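Local coordinates for protein lytic Polysaccharide Monooxygenase (Phytophthora infestans, PDB 6Z5Y) that probably uses a copper ion to cleave pectic polysaccharides of plant cell walls oxidatively, as a secreted monooxygenase that promotes infection, at residues 82-95 / 122-135. Numbering follows the deposited sequence.
Sequences PPSDGTATFSRGIV and GTQQTIAVFKPVDY
Gly122 and Thr123 meet residues 82-95 beside Val95, whose CG1 packs against the peptide leading into Gln124. Gln124 O accepts a hydrogen bond from Gly93 N (2.9 Å); Gly93, having no CB, brings its CA within 3.2 Å of Thr123 O in a CA-H...O contact. The Gln124 amide lies alongside the Arg92 guanidinium, their planes 47° apart, and one water accepts from Arg92 NH1 and, weakly, from Gln124 NE2. Ile127 then lays CG2 tightly against Thr89 CG2, 3.4 Å away. Ala128 N donates to Arg92 O, Ala128 O accepts from Phe90 N, and the small methyl fits against Ile94 CG1. Antiparallel pairing continues as Val129 faces Thr89 and Phe130 trades two hydrogen bonds with Ala88. The Phe130 ring turns its edge to the face of Phe90, planes at 89°, and Ile102 and Phe147 of the neighbouring sheet pack around it. After the cis peptide before Pro132, Val133 N donates to Gly86 O (2.8 Å). Tyr135 ends the segment: Pro82 CB sits over one ring face, Val133 CG1 over the other, while its OH donates to Thr87 O (2.7 Å) from above the carbonyl plane. Backbone bonds thus pin outer strand 129-130 to 88-90 in this copper-binding, probably catalytic, beta-sandwich domain, aromatic rings fill the space between sheets, and Val95 and Arg92 lie near copper ligands His96 and His1.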
# COMPACT_ATOMS: atom_id res chain seq x y z
N PRO A 82 10.34 -11.57 9.58
CA PRO A 82 9.03 -11.85 9.02
C PRO A 82 8.11 -12.47 10.07
O PRO A 82 8.52 -13.33 10.83
CB PRO A 82 9.35 -12.83 7.87
CG PRO A 82 10.80 -12.56 7.51
CD PRO A 82 11.43 -12.23 8.85
N PRO A 83 6.81 -12.10 10.11
CA PRO A 83 5.83 -12.86 10.89
C PRO A 83 5.87 -14.34 10.54
O PRO A 83 6.15 -14.71 9.42
CB PRO A 83 4.49 -12.21 10.50
CG PRO A 83 4.89 -10.79 10.14
CD PRO A 83 6.20 -10.95 9.42
N SER A 84 5.50 -15.18 11.49
CA SER A 84 5.55 -16.64 11.34
C SER A 84 4.19 -17.21 10.92
O SER A 84 4.08 -18.45 10.83
CB SER A 84 6.02 -17.30 12.62
OG SER A 84 5.10 -17.06 13.63
N ASP A 85 3.19 -16.38 10.65
CA ASP A 85 1.82 -16.83 10.37
C ASP A 85 1.33 -16.38 9.01
O ASP A 85 0.11 -16.34 8.80
CB ASP A 85 0.87 -16.42 11.48
CG ASP A 85 0.67 -14.94 11.56
OD1 ASP A 85 1.38 -14.20 10.83
OD2 ASP A 85 -0.18 -14.54 12.37
N GLY A 86 2.21 -16.05 8.08
CA GLY A 86 1.74 -15.76 6.72
C GLY A 86 0.86 -14.53 6.61
O GLY A 86 -0.00 -14.47 5.74
N THR A 87 1.10 -13.55 7.47
CA THR A 87 0.35 -12.31 7.47
C THR A 87 1.30 -11.12 7.48
O THR A 87 2.48 -11.23 7.82
CB THR A 87 -0.56 -12.18 8.69
OG1 THR A 87 0.18 -11.97 9.89
CG2 THR A 87 -1.52 -13.34 8.83
N ALA A 88 0.73 -9.96 7.18
CA ALA A 88 1.26 -8.65 7.58
C ALA A 88 0.12 -7.93 8.29
O ALA A 88 -1.03 -8.10 7.89
CB ALA A 88 1.79 -7.86 6.40
N THR A 89 0.41 -7.14 9.28
CA THR A 89 -0.64 -6.48 10.06
C THR A 89 -0.54 -4.98 9.89
O THR A 89 0.53 -4.41 10.07
CB THR A 89 -0.53 -6.86 11.53
OG1 THR A 89 -0.50 -8.28 11.63
CG2 THR A 89 -1.69 -6.35 12.33
N PHE A 90 -1.67 -4.36 9.58
CA PHE A 90 -1.72 -2.90 9.47
C PHE A 90 -1.76 -2.27 10.85
O PHE A 90 -2.09 -2.91 11.87
CB PHE A 90 -2.95 -2.49 8.65
CG PHE A 90 -2.78 -1.26 7.79
CD1 PHE A 90 -1.67 -1.07 7.00
CD2 PHE A 90 -3.79 -0.32 7.75
CE1 PHE A 90 -1.57 0.02 6.15
CE2 PHE A 90 -3.70 0.74 6.87
CZ PHE A 90 -2.59 0.93 6.09
N SER A 91 -1.52 -0.98 10.90
CA SER A 91 -1.43 -0.25 12.18
C SER A 91 -2.82 0.04 12.74
O SER A 91 -2.90 0.37 13.93
CB SER A 91 -0.65 1.05 12.01
OG SER A 91 -1.35 1.95 11.16
N ARG A 92 -3.85 -0.08 11.92
CA ARG A 92 -5.22 0.27 12.27
C ARG A 92 -6.09 -0.44 11.25
O ARG A 92 -5.59 -1.23 10.41
CB ARG A 92 -5.41 1.80 12.27
CG ARG A 92 -5.07 2.44 10.93
CD ARG A 92 -5.63 3.84 10.78
NE ARG A 92 -5.11 4.73 11.82
CZ ARG A 92 -5.75 5.79 12.31
NH1 ARG A 92 -6.91 6.15 11.83
NH2 ARG A 92 -5.19 6.44 13.30
N GLY A 93 -7.38 -0.17 11.29
CA GLY A 93 -8.28 -0.62 10.23
C GLY A 93 -8.13 0.22 8.99
O GLY A 93 -7.56 1.33 9.04
N ILE A 94 -8.68 -0.28 7.90
CA ILE A 94 -8.61 0.42 6.61
C ILE A 94 -9.94 1.13 6.34
O ILE A 94 -10.98 0.46 6.30
CB ILE A 94 -8.23 -0.55 5.49
CG1 ILE A 94 -6.84 -1.13 5.70
CG2 ILE A 94 -8.39 0.13 4.15
CD1 ILE A 94 -6.51 -2.27 4.76
N VAL A 95 -9.91 2.46 6.19
CA VAL A 95 -11.15 3.26 6.09
C VAL A 95 -11.24 3.99 4.78
O VAL A 95 -12.13 4.82 4.67
CB VAL A 95 -11.32 4.26 7.25
CG1 VAL A 95 -11.21 3.61 8.60
CG2 VAL A 95 -10.37 5.46 7.11
N GLY A 122 -13.85 -1.95 7.55
CA GLY A 122 -14.19 -0.58 7.14
C GLY A 122 -14.11 0.43 8.28
O GLY A 122 -14.23 1.66 7.99
N THR A 123 -13.78 -0.05 9.49
CA THR A 123 -13.61 0.75 10.71
C THR A 123 -12.12 0.88 10.99
O THR A 123 -11.38 -0.11 10.74
CB THR A 123 -14.31 0.18 11.96
OG1 THR A 123 -13.66 -0.95 12.58
CG2 THR A 123 -15.76 -0.20 11.67
N GLN A 124 -11.70 2.02 11.53
CA GLN A 124 -10.29 2.17 11.93
C GLN A 124 -10.02 1.35 13.18
O GLN A 124 -8.86 1.03 13.43
CB GLN A 124 -9.91 3.62 12.16
CG GLN A 124 -10.68 4.29 13.28
CD GLN A 124 -10.64 5.76 13.03
OE1 GLN A 124 -11.24 6.23 12.10
NE2 GLN A 124 -9.84 6.42 13.83
N GLN A 125 -11.04 1.02 13.97
CA GLN A 125 -10.90 0.35 15.28
C GLN A 125 -10.43 -1.09 15.10
O GLN A 125 -9.67 -1.58 15.94
CB GLN A 125 -12.23 0.37 16.01
CG GLN A 125 -12.68 1.74 16.52
CD GLN A 125 -13.37 2.60 15.50
OE1 GLN A 125 -13.38 2.39 14.30
NE2 GLN A 125 -14.02 3.64 16.00
N THR A 126 -10.90 -1.76 14.07
CA THR A 126 -10.55 -3.19 13.86
C THR A 126 -9.26 -3.29 13.06
O THR A 126 -9.23 -2.80 11.94
CB THR A 126 -11.67 -3.91 13.13
OG1 THR A 126 -12.82 -3.83 13.96
CG2 THR A 126 -11.35 -5.36 12.87
N ILE A 127 -8.24 -3.91 13.60
CA ILE A 127 -6.95 -3.98 12.89
C ILE A 127 -7.10 -4.77 11.59
O ILE A 127 -7.64 -5.86 11.60
CB ILE A 127 -5.90 -4.61 13.80
CG1 ILE A 127 -5.78 -3.87 15.13
CG2 ILE A 127 -4.57 -4.73 13.09
CD1 ILE A 127 -5.52 -2.41 15.01
N ALA A 128 -6.62 -4.20 10.50
CA ALA A 128 -6.59 -4.91 9.21
C ALA A 128 -5.40 -5.86 9.16
O ALA A 128 -4.31 -5.50 9.55
CB ALA A 128 -6.54 -3.93 8.06
N VAL A 129 -5.65 -7.03 8.64
CA VAL A 129 -4.64 -8.09 8.51
C VAL A 129 -4.60 -8.50 7.06
O VAL A 129 -5.61 -8.88 6.48
CB VAL A 129 -4.92 -9.28 9.43
CG1 VAL A 129 -3.85 -10.34 9.19
CG2 VAL A 129 -4.99 -8.88 10.86
N PHE A 130 -3.41 -8.41 6.49
CA PHE A 130 -3.16 -8.83 5.10
C PHE A 130 -2.74 -10.29 5.10
O PHE A 130 -1.81 -10.66 5.82
CB PHE A 130 -2.04 -7.99 4.50
CG PHE A 130 -2.32 -6.51 4.49
CD1 PHE A 130 -3.15 -5.93 3.57
CD2 PHE A 130 -1.74 -5.69 5.45
CE1 PHE A 130 -3.42 -4.56 3.61
CE2 PHE A 130 -2.00 -4.33 5.50
CZ PHE A 130 -2.84 -3.78 4.58
N LYS A 131 -3.40 -11.09 4.27
CA LYS A 131 -3.08 -12.50 4.13
C LYS A 131 -3.64 -12.99 2.81
O LYS A 131 -4.59 -12.44 2.27
CB LYS A 131 -3.80 -13.20 5.25
CG LYS A 131 -5.30 -13.44 5.04
CD LYS A 131 -6.26 -12.23 5.03
CE LYS A 131 -7.71 -12.69 5.07
NZ LYS A 131 -8.69 -11.62 4.75
N PRO A 132 -3.03 -14.05 2.26
CA PRO A 132 -1.79 -14.69 2.71
C PRO A 132 -0.56 -13.93 2.23
O PRO A 132 -0.57 -13.33 1.16
CB PRO A 132 -1.83 -16.07 2.03
CG PRO A 132 -2.58 -15.76 0.70
CD PRO A 132 -3.58 -14.70 1.06
N VAL A 133 0.49 -13.96 3.04
CA VAL A 133 1.80 -13.39 2.67
C VAL A 133 2.85 -14.47 2.88
O VAL A 133 3.12 -14.86 4.02
CB VAL A 133 2.13 -12.12 3.48
CG1 VAL A 133 3.49 -11.55 3.04
CG2 VAL A 133 1.02 -11.08 3.39
N ASP A 134 3.44 -14.93 1.79
CA ASP A 134 4.49 -15.94 1.83
C ASP A 134 5.83 -15.22 1.85
O ASP A 134 6.21 -14.60 0.84
CB ASP A 134 4.34 -16.83 0.61
CG ASP A 134 5.39 -17.91 0.51
OD1 ASP A 134 6.25 -18.03 1.38
OD2 ASP A 134 5.37 -18.66 -0.49
N TYR A 135 6.55 -15.27 2.96
CA TYR A 135 7.85 -14.62 3.13
C TYR A 135 9.01 -15.52 2.75
O TYR A 135 10.18 -15.13 2.95
CB TYR A 135 8.02 -14.17 4.57
CG TYR A 135 7.06 -13.11 5.02
CD1 TYR A 135 7.29 -11.77 4.75
CD2 TYR A 135 5.92 -13.44 5.75
CE1 TYR A 135 6.42 -10.79 5.19
CE2 TYR A 135 5.03 -12.47 6.17
CZ TYR A 135 5.30 -11.13 5.92
OH TYR A 135 4.48 -10.14 6.37
O HOH W 1 -7.79 8.52 13.05